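Putative branched-chain amino acid ABC transporter (PDB 4PYR) is a periplasmic-binding-protein-like member of the LppC lipoprotein family that holds glutathione in its cleft and may act as an enzyme regulator. Local coordinates at residues V22-A36 / L250-V262. Numbering follows the deposited sequence. Where two conformers were deposited one is given.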
ATOM      1  N   VAL A  22      -3.162   3.590 -12.512  1.00 17.30           N
ATOM      2  CA  VAL A  22      -3.929   2.450 -12.050  1.00 16.06           C
ATOM      3  C   VAL A  22      -4.624   1.760 -13.221  1.00 15.88           C
ATOM      4  O   VAL A  22      -4.558   0.510 -13.341  1.00 15.42           O
ATOM      5  CB  VAL A  22      -4.939   2.878 -11.008  1.00 15.19           C
ATOM      6  CG1 VAL A  22      -5.863   1.730 -10.638  1.00 15.52           C
ATOM      7  CG2 VAL A  22      -4.273   3.418  -9.731  1.00 16.59           C
ATOM      8  N   ARG A  23      -5.283   2.540 -14.072  1.00 15.37           N
ATOM      9  CA  ARG A  23      -5.942   1.975 -15.251  1.00 15.86           C
ATOM     10  C   ARG A  23      -4.975   1.160 -16.101  1.00 16.71           C
ATOM     11  O   ARG A  23      -5.334   0.097 -16.621  1.00 17.08           O
ATOM     12  CB  ARG A  23      -6.584   3.064 -16.126  1.00 19.70           C
ATOM     13  CG  ARG A  23      -7.908   3.577 -15.648  1.00 21.44           C
ATOM     14  CD  ARG A  23      -8.608   4.384 -16.711  1.00 24.95           C
ATOM     15  NE  ARG A  23      -9.713   5.129 -16.176  1.00 25.65           N
ATOM     16  CZ  ARG A  23     -10.927   4.608 -15.980  1.00 24.26           C
ATOM     17  NH1 ARG A  23     -11.177   3.337 -16.307  1.00 22.67           N
ATOM     18  NH2 ARG A  23     -11.883   5.353 -15.488  1.00 28.34           N
ATOM     19  N   SER A  24      -3.752   1.654 -16.257  0.50 15.69           N
ATOM     20  CA  SER A  24      -2.797   0.987 -17.137  0.50 16.04           C
ATOM     21  C   SER A  24      -2.411  -0.371 -16.538  0.50 16.81           C
ATOM     22  O   SER A  24      -2.120  -1.311 -17.265  0.50 18.69           O
ATOM     23  CB  SER A  24      -1.563   1.872 -17.407  0.50 17.16           C
ATOM     24  OG  SER A  24      -0.707   2.003 -16.276  0.50 14.78           O
ATOM     25  N   GLY A  25      -2.426  -0.486 -15.214  1.00 15.60           N
ATOM     26  CA  GLY A  25      -2.154  -1.751 -14.565  1.00 15.76           C
ATOM     27  C   GLY A  25      -3.318  -2.721 -14.714  1.00 15.53           C
ATOM     28  O   GLY A  25      -3.106  -3.910 -14.956  1.00 15.61           O
ATOM     29  N   VAL A  26      -4.536  -2.221 -14.510  1.00 15.63           N
ATOM     30  CA  VAL A  26      -5.734  -3.025 -14.722  1.00 15.73           C
ATOM     31  C   VAL A  26      -5.748  -3.589 -16.118  1.00 16.21           C
ATOM     32  O   VAL A  26      -5.998  -4.817 -16.305  1.00 16.37           O
ATOM     33  CB  VAL A  26      -7.045  -2.221 -14.489  1.00 14.53           C
ATOM     34  CG1 VAL A  26      -8.279  -3.063 -14.819  1.00 16.63           C
ATOM     35  CG2 VAL A  26      -7.126  -1.698 -13.067  1.00 15.98           C
ATOM     36  N   GLU A  27      -5.485  -2.730 -17.114  0.50 15.97           N
ATOM     37  CA  GLU A  27      -5.436  -3.135 -18.540  0.50 16.69           C
ATOM     38  C   GLU A  27      -4.351  -4.190 -18.751  0.50 17.49           C
ATOM     39  O   GLU A  27      -4.591  -5.225 -19.389  0.50 17.09           O
ATOM     40  CB  GLU A  27      -5.071  -1.949 -19.467  0.50 17.10           C
ATOM     41  CG  GLU A  27      -6.138  -0.875 -19.653  0.50 21.75           C
ATOM     42  CD  GLU A  27      -7.343  -1.277 -20.503  0.50 24.75           C
ATOM     43  OE1 GLU A  27      -7.267  -2.224 -21.337  0.50 27.16           O
ATOM     44  OE2 GLU A  27      -8.393  -0.622 -20.328  0.50 25.72           O
ATOM     45  N   ALA A  28      -3.148  -3.927 -18.251  1.00 17.34           N
ATOM     46  CA  ALA A  28      -2.033  -4.895 -18.406  1.00 18.43           C
ATOM     47  C   ALA A  28      -2.433  -6.316 -17.898  1.00 18.53           C
ATOM     48  O   ALA A  28      -2.154  -7.333 -18.538  1.00 17.04           O
ATOM     49  CB  ALA A  28      -0.794  -4.405 -17.676  1.00 21.60           C
ATOM     50  N   ALA A  29      -3.080  -6.365 -16.741  1.00 15.69           N
ATOM     51  CA  ALA A  29      -3.449  -7.622 -16.141  1.00 16.72           C
ATOM     52  C   ALA A  29      -4.580  -8.272 -16.996  1.00 16.36           C
ATOM     53  O   ALA A  29      -4.574  -9.488 -17.205  1.00 16.51           O
ATOM     54  CB  ALA A  29      -3.906  -7.412 -14.716  1.00 18.46           C
ATOM     55  N   ALA A  30      -5.535  -7.463 -17.471  1.00 15.76           N
ATOM     56  CA  ALA A  30      -6.593  -7.991 -18.318  1.00 16.58           C
ATOM     57  C   ALA A  30      -6.049  -8.606 -19.605  1.00 18.00           C
ATOM     58  O   ALA A  30      -6.517  -9.660 -20.066  1.00 19.07           O
ATOM     59  CB  ALA A  30      -7.595  -6.892 -18.665  1.00 15.40           C
ATOM     60  N   GLN A  31      -5.061  -7.969 -20.216  1.00 17.99           N
ATOM     61  CA  GLN A  31      -4.491  -8.501 -21.427  1.00 19.75           C
ATOM     62  C   GLN A  31      -3.764  -9.844 -21.223  1.00 18.47           C
ATOM     63  O   GLN A  31      -3.812 -10.698 -22.081  1.00 19.57           O
ATOM     64  CB  GLN A  31      -3.562  -7.453 -22.032  1.00 21.77           C
ATOM     65  CG  GLN A  31      -4.361  -6.317 -22.615  1.00 24.40           C
ATOM     66  CD  GLN A  31      -3.518  -5.124 -23.012  1.00 31.68           C
ATOM     67  OE1 GLN A  31      -2.296  -5.230 -23.147  1.00 42.80           O
ATOM     68  NE2 GLN A  31      -4.174  -3.973 -23.209  1.00 41.06           N
ATOM     69  N   VAL A  32      -3.153 -10.029 -20.071  1.00 18.36           N
ATOM     70  CA  VAL A  32      -2.459 -11.260 -19.759  1.00 19.12           C
ATOM     71  C   VAL A  32      -3.445 -12.338 -19.353  1.00 20.85           C
ATOM     72  O   VAL A  32      -3.456 -13.418 -19.917  1.00 22.14           O
ATOM     73  CB  VAL A  32      -1.438 -11.056 -18.649  1.00 20.29           C
ATOM     74  CG1 VAL A  32      -0.880 -12.386 -18.201  1.00 23.39           C
ATOM     75  CG2 VAL A  32      -0.296 -10.191 -19.129  1.00 23.49           C
ATOM     76  N   ASP A  33      -4.263 -12.020 -18.372  1.00 18.51           N
ATOM     77  CA  ASP A  33      -5.085 -13.047 -17.762  1.00 18.72           C
ATOM     78  C   ASP A  33      -6.300 -13.399 -18.587  1.00 19.45           C
ATOM     79  O   ASP A  33      -6.734 -14.551 -18.547  1.00 20.58           O
ATOM     80  CB  ASP A  33      -5.545 -12.546 -16.379  1.00 20.99           C
ATOM     81  CG  ASP A  33      -4.457 -12.587 -15.342  1.00 21.94           C
ATOM     82  OD1 ASP A  33      -3.299 -12.988 -15.600  1.00 25.26           O
ATOM     83  OD2 ASP A  33      -4.798 -12.259 -14.213  1.00 27.85           O
ATOM     84  N   GLN A  34      -6.882 -12.432 -19.295  1.00 20.83           N
ATOM     85  CA  GLN A  34      -8.030 -12.685 -20.219  1.00 24.23           C
ATOM     86  C   GLN A  34      -9.171 -13.444 -19.624  1.00 22.68           C
ATOM     87  O   GLN A  34      -9.816 -14.282 -20.282  1.00 27.17           O
ATOM     88  CB  GLN A  34      -7.576 -13.405 -21.399  1.00 24.75           C
ATOM     89  CG  GLN A  34      -6.709 -12.493 -22.200  1.00 28.25           C
ATOM     90  CD  GLN A  34      -6.029 -13.340 -23.153  1.00 27.21           C
ATOM     91  OE1 GLN A  34      -6.620 -13.678 -24.178  1.00 31.59           O
ATOM     92  NE2 GLN A  34      -4.880 -13.879 -22.745  1.00 25.22           N
ATOM     93  N   SER A  35      -9.409 -13.083 -18.375  1.00 23.10           N
ATOM     94  CA  SER A  35     -10.425 -13.693 -17.554  1.00 24.24           C
ATOM     95  C   SER A  35     -11.651 -12.763 -17.375  1.00 24.62           C
ATOM     96  O   SER A  35     -12.617 -13.141 -16.711  1.00 27.77           O
ATOM     97  CB  SER A  35      -9.763 -14.084 -16.221  1.00 23.74           C
ATOM     98  OG  SER A  35      -8.967 -13.002 -15.737  1.00 27.56           O
ATOM     99  N   ALA A  36     -11.644 -11.586 -18.018  1.00 23.40           N
ATOM    100  CA  ALA A  36     -12.713 -10.603 -17.871  1.00 23.41           C
ATOM    101  C   ALA A  36     -12.709  -9.575 -18.998  1.00 23.28           C
ATOM    102  O   ALA A  36     -11.671  -9.320 -19.647  1.00 27.24           O
ATOM    103  CB  ALA A  36     -12.603  -9.863 -16.536  1.00 22.61           C
ATOM    104  N   LEU A 250       1.347   2.268  -8.082  1.00 19.08           N
ATOM    105  CA  LEU A 250      -0.050   2.403  -8.533  1.00 18.81           C
ATOM    106  C   LEU A 250      -0.344   1.502  -9.713  1.00 19.25           C
ATOM    107  O   LEU A 250      -1.438   0.998  -9.858  1.00 17.44           O
ATOM    108  CB  LEU A 250      -0.423   3.837  -8.891  1.00 21.40           C
ATOM    109  CG  LEU A 250      -0.304   4.856  -7.762  1.00 23.80           C
ATOM    110  CD1 LEU A 250      -0.404   6.270  -8.304  1.00 23.96           C
ATOM    111  CD2 LEU A 250      -1.387   4.583  -6.713  1.00 27.49           C
ATOM    112  N   TYR A 251       0.637   1.276 -10.576  1.00 18.67           N
ATOM    113  CA  TYR A 251       0.498   0.313 -11.674  1.00 17.22           C
ATOM    114  C   TYR A 251       0.284  -1.098 -11.117  1.00 16.56           C
ATOM    115  O   TYR A 251      -0.649  -1.827 -11.554  1.00 16.40           O
ATOM    116  CB  TYR A 251       1.775   0.374 -12.530  1.00 18.97           C
ATOM    117  CG  TYR A 251       1.849  -0.605 -13.680  1.00 16.50           C
ATOM    118  CD1 TYR A 251       1.247  -0.323 -14.917  1.00 17.25           C
ATOM    119  CD2 TYR A 251       2.547  -1.806 -13.558  1.00 16.80           C
ATOM    120  CE1 TYR A 251       1.358  -1.205 -15.998  1.00 17.88           C
ATOM    121  CE2 TYR A 251       2.644  -2.718 -14.619  1.00 17.80           C
ATOM    122  CZ  TYR A 251       2.070  -2.417 -15.839  1.00 17.91           C
ATOM    123  OH  TYR A 251       2.172  -3.287 -16.905  1.00 18.29           O
ATOM    124  N   ALA A 252       1.085  -1.457 -10.122  1.00 15.73           N
ATOM    125  CA  ALA A 252       0.995  -2.759  -9.490  1.00 16.04           C
ATOM    126  C   ALA A 252      -0.337  -2.854  -8.766  1.00 15.18           C
ATOM    127  O   ALA A 252      -0.939  -3.921  -8.746  1.00 15.30           O
ATOM    128  CB  ALA A 252       2.160  -3.002  -8.540  1.00 16.95           C
ATOM    129  N   LEU A 253      -0.793  -1.755  -8.186  1.00 16.60           N
ATOM    130  CA  LEU A 253      -2.099  -1.738  -7.513  1.00 16.08           C
ATOM    131  C   LEU A 253      -3.175  -2.087  -8.522  1.00 15.71           C
ATOM    132  O   LEU A 253      -4.124  -2.832  -8.201  1.00 16.57           O
ATOM    133  CB  LEU A 253      -2.330  -0.345  -6.881  1.00 17.54           C
ATOM    134  CG  LEU A 253      -3.656  -0.190  -6.137  1.00 19.82           C
ATOM    135  CD1 LEU A 253      -3.669  -1.056  -4.909  1.00 20.76           C
ATOM    136  CD2 LEU A 253      -3.849   1.284  -5.785  1.00 19.74           C
ATOM    137  N   GLY A 254      -3.074  -1.534  -9.721  1.00 14.61           N
ATOM    138  CA  GLY A 254      -3.997  -1.854 -10.818  1.00 14.66           C
ATOM    139  C   GLY A 254      -4.031  -3.322 -11.194  1.00 16.30           C
ATOM    140  O   GLY A 254      -5.118  -3.924 -11.397  1.00 16.38           O
ATOM    141  N   ILE A 255      -2.844  -3.929 -11.268  1.00 14.77           N
ATOM    142  CA  ILE A 255      -2.764  -5.349 -11.573  1.00 15.48           C
ATOM    143  C   ILE A 255      -3.537  -6.104 -10.505  1.00 14.51           C
ATOM    144  O   ILE A 255      -4.373  -6.955 -10.847  1.00 15.96           O
ATOM    145  CB  ILE A 255      -1.315  -5.842 -11.609  1.00 17.12           C
ATOM    146  CG1 ILE A 255      -0.645  -5.257 -12.868  1.00 16.76           C
ATOM    147  CG2 ILE A 255      -1.228  -7.362 -11.545  1.00 15.36           C
ATOM    148  CD1 ILE A 255       0.829  -5.476 -12.913  1.00 18.06           C
ATOM    149  N   ASP A 256      -3.217  -5.911  -9.252  1.00 15.18           N
ATOM    150  CA  ASP A 256      -3.932  -6.690  -8.194  1.00 14.53           C
ATOM    151  C   ASP A 256      -5.420  -6.348  -8.086  1.00 15.59           C
ATOM    152  O   ASP A 256      -6.203  -7.233  -7.706  1.00 16.70           O
ATOM    153  CB  ASP A 256      -3.261  -6.521  -6.849  1.00 15.57           C
ATOM    154  CG  ASP A 256      -2.027  -7.389  -6.683  1.00 15.85           C
ATOM    155  OD1 ASP A 256      -1.704  -8.233  -7.551  1.00 16.46           O
ATOM    156  OD2 ASP A 256      -1.378  -7.244  -5.646  1.00 15.75           O
ATOM    157  N   ALA A 257      -5.820  -5.133  -8.449  1.00 14.96           N
ATOM    158  CA  ALA A 257      -7.265  -4.758  -8.403  1.00 15.29           C
ATOM    159  C   ALA A 257      -8.014  -5.615  -9.447  1.00 15.91           C
ATOM    160  O   ALA A 257      -9.102  -6.136  -9.170  1.00 17.17           O
ATOM    161  CB  ALA A 257      -7.457  -3.260  -8.682  1.00 16.63           C
ATOM    162  N   TYR A 258      -7.439  -5.733 -10.659  1.00 15.67           N
ATOM    163  CA  TYR A 258      -7.969  -6.578 -11.669  1.00 16.10           C
ATOM    164  C   TYR A 258      -8.092  -8.015 -11.120  1.00 16.92           C
ATOM    165  O   TYR A 258      -9.164  -8.633 -11.224  1.00 16.73           O
ATOM    166  CB  TYR A 258      -7.087  -6.616 -12.892  1.00 15.47           C
ATOM    167  CG  TYR A 258      -7.606  -7.634 -13.879  1.00 16.76           C
ATOM    168  CD1 TYR A 258      -8.514  -7.278 -14.824  1.00 15.93           C
ATOM    169  CD2 TYR A 258      -7.155  -8.965 -13.878  1.00 17.22           C
ATOM    170  CE1 TYR A 258      -8.982  -8.212 -15.770  1.00 16.18           C
ATOM    171  CE2 TYR A 258      -7.630  -9.896 -14.784  1.00 17.77           C
ATOM    172  CZ  TYR A 258      -8.547  -9.514 -15.710  1.00 16.36           C
ATOM    173  OH  TYR A 258      -9.063 -10.430 -16.606  1.00 19.96           O
ATOM    174  N   ARG A 259      -7.012  -8.535 -10.510  1.00 15.87           N
ATOM    175  CA  ARG A 259      -7.002  -9.921 -10.073  1.00 17.03           C
ATOM    176  C   ARG A 259      -8.013 -10.187  -8.991  1.00 17.36           C
ATOM    177  O   ARG A 259      -8.686 -11.219  -9.030  1.00 18.79           O
ATOM    178  CB  ARG A 259      -5.627 -10.351  -9.629  1.00 15.88           C
ATOM    179  CG  ARG A 259      -4.580 -10.224 -10.768  1.00 16.64           C
ATOM    180  CD  ARG A 259      -3.119 -10.430 -10.324  1.00 16.70           C
ATOM    181  NE  ARG A 259      -2.884 -11.761  -9.783  1.00 19.21           N
ATOM    182  CZ  ARG A 259      -2.012 -12.092  -8.853  1.00 16.25           C
ATOM    183  NH1 ARG A 259      -1.239 -11.176  -8.271  1.00 18.39           N
ATOM    184  NH2 ARG A 259      -1.886 -13.348  -8.490  1.00 19.66           N
ATOM    185  N   LEU A 260      -8.091  -9.273  -8.032  1.00 17.00           N
ATOM    186  CA  LEU A 260      -9.095  -9.390  -6.947  1.00 18.03           C
ATOM    187  C   LEU A 260     -10.506  -9.263  -7.460  1.00 18.30           C
ATOM    188  O   LEU A 260     -11.394 -10.023  -7.026  1.00 20.38           O
ATOM    189  CB  LEU A 260      -8.878  -8.352  -5.870  1.00 18.70           C
ATOM    190  CG  LEU A 260      -7.815  -8.611  -4.859  1.00 19.80           C
ATOM    191  CD1 LEU A 260      -7.762  -7.384  -3.947  1.00 20.27           C
ATOM    192  CD2 LEU A 260      -8.124  -9.840  -4.055  1.00 22.32           C
ATOM    193  N   ALA A 261     -10.738  -8.336  -8.380  1.00 17.92           N
ATOM    194  CA  ALA A 261     -12.072  -8.177  -8.978  1.00 18.19           C
ATOM    195  C   ALA A 261     -12.536  -9.455  -9.605  1.00 18.83           C
ATOM    196  O   ALA A 261     -13.696  -9.866  -9.413  1.00 19.23           O
ATOM    197  CB  ALA A 261     -12.064  -7.068 -10.005  1.00 18.88           C
ATOM    198  N   VAL A 262     -11.663 -10.133 -10.337  1.00 18.21           N
ATOM    199  CA  VAL A 262     -12.045 -11.396 -10.965  1.00 19.89           C
ATOM    200  C   VAL A 262     -12.458 -12.423  -9.909  1.00 24.55           C
ATOM    201  O   VAL A 262     -13.451 -13.121 -10.089  1.00 24.07           O
ATOM    202  CB  VAL A 262     -10.921 -11.969 -11.855  1.00 20.15           C
ATOM    203  CG1 VAL A 262     -11.267 -13.356 -12.315  1.00 23.78           C
ATOM    204  CG2 VAL A 262     -10.703 -11.045 -13.056  1.00 19.89           C
TER
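The ring of Tyr258 lies flat against the backbone of helix 16-33, the Ala29-Ala30 peptide over the centre of one face and Val262 CG2 over the rim of the other. It reaches across as a knob among Val26, Ala29, Ala30 and Asp33 because chi1 of 174° swings CG away from the backbone N. At its edge the hydroxyl finds the turn beyond the helix: Ser35 OG and Tyr258 OH share a 2.7 Å hydrogen bond, and the methyl of Ala36 packs close by. The ring of Tyr251 takes Gly25 CA over one face in a CH-pi contact, 4.1 Å from the ring centroid, and Ser24 OG, hydrogen-bonded to Val21 O one turn back, at its edge, while its hydroxyl bonds to Pro237 O.

Between the two tyrosines the helices illustrate glycine-mediated packing. Gly25 CA and Gly254 CA stand 4.2 Å apart, and the segment axes approach to 6.4 Å at a crossing angle of -48°. Such closeness lets CA-H groups meet carbonyls in both directions: Gly25 CA lies 3.4 Å from Tyr251 O, and Gly254 CA 3.5 Å from Val22 O.

Asp33 passes the Tyr258 ring and bonds to Tyr236, whereas Arg259 bridges to Asp256 and Asp276. Leu253 touches the bound glutathione. Helix 245-265 packs against helix 16-33 beside the parallel sheet, with Val26 and Ala257 against strand 62-64 and Tyr258 against strand 2-8.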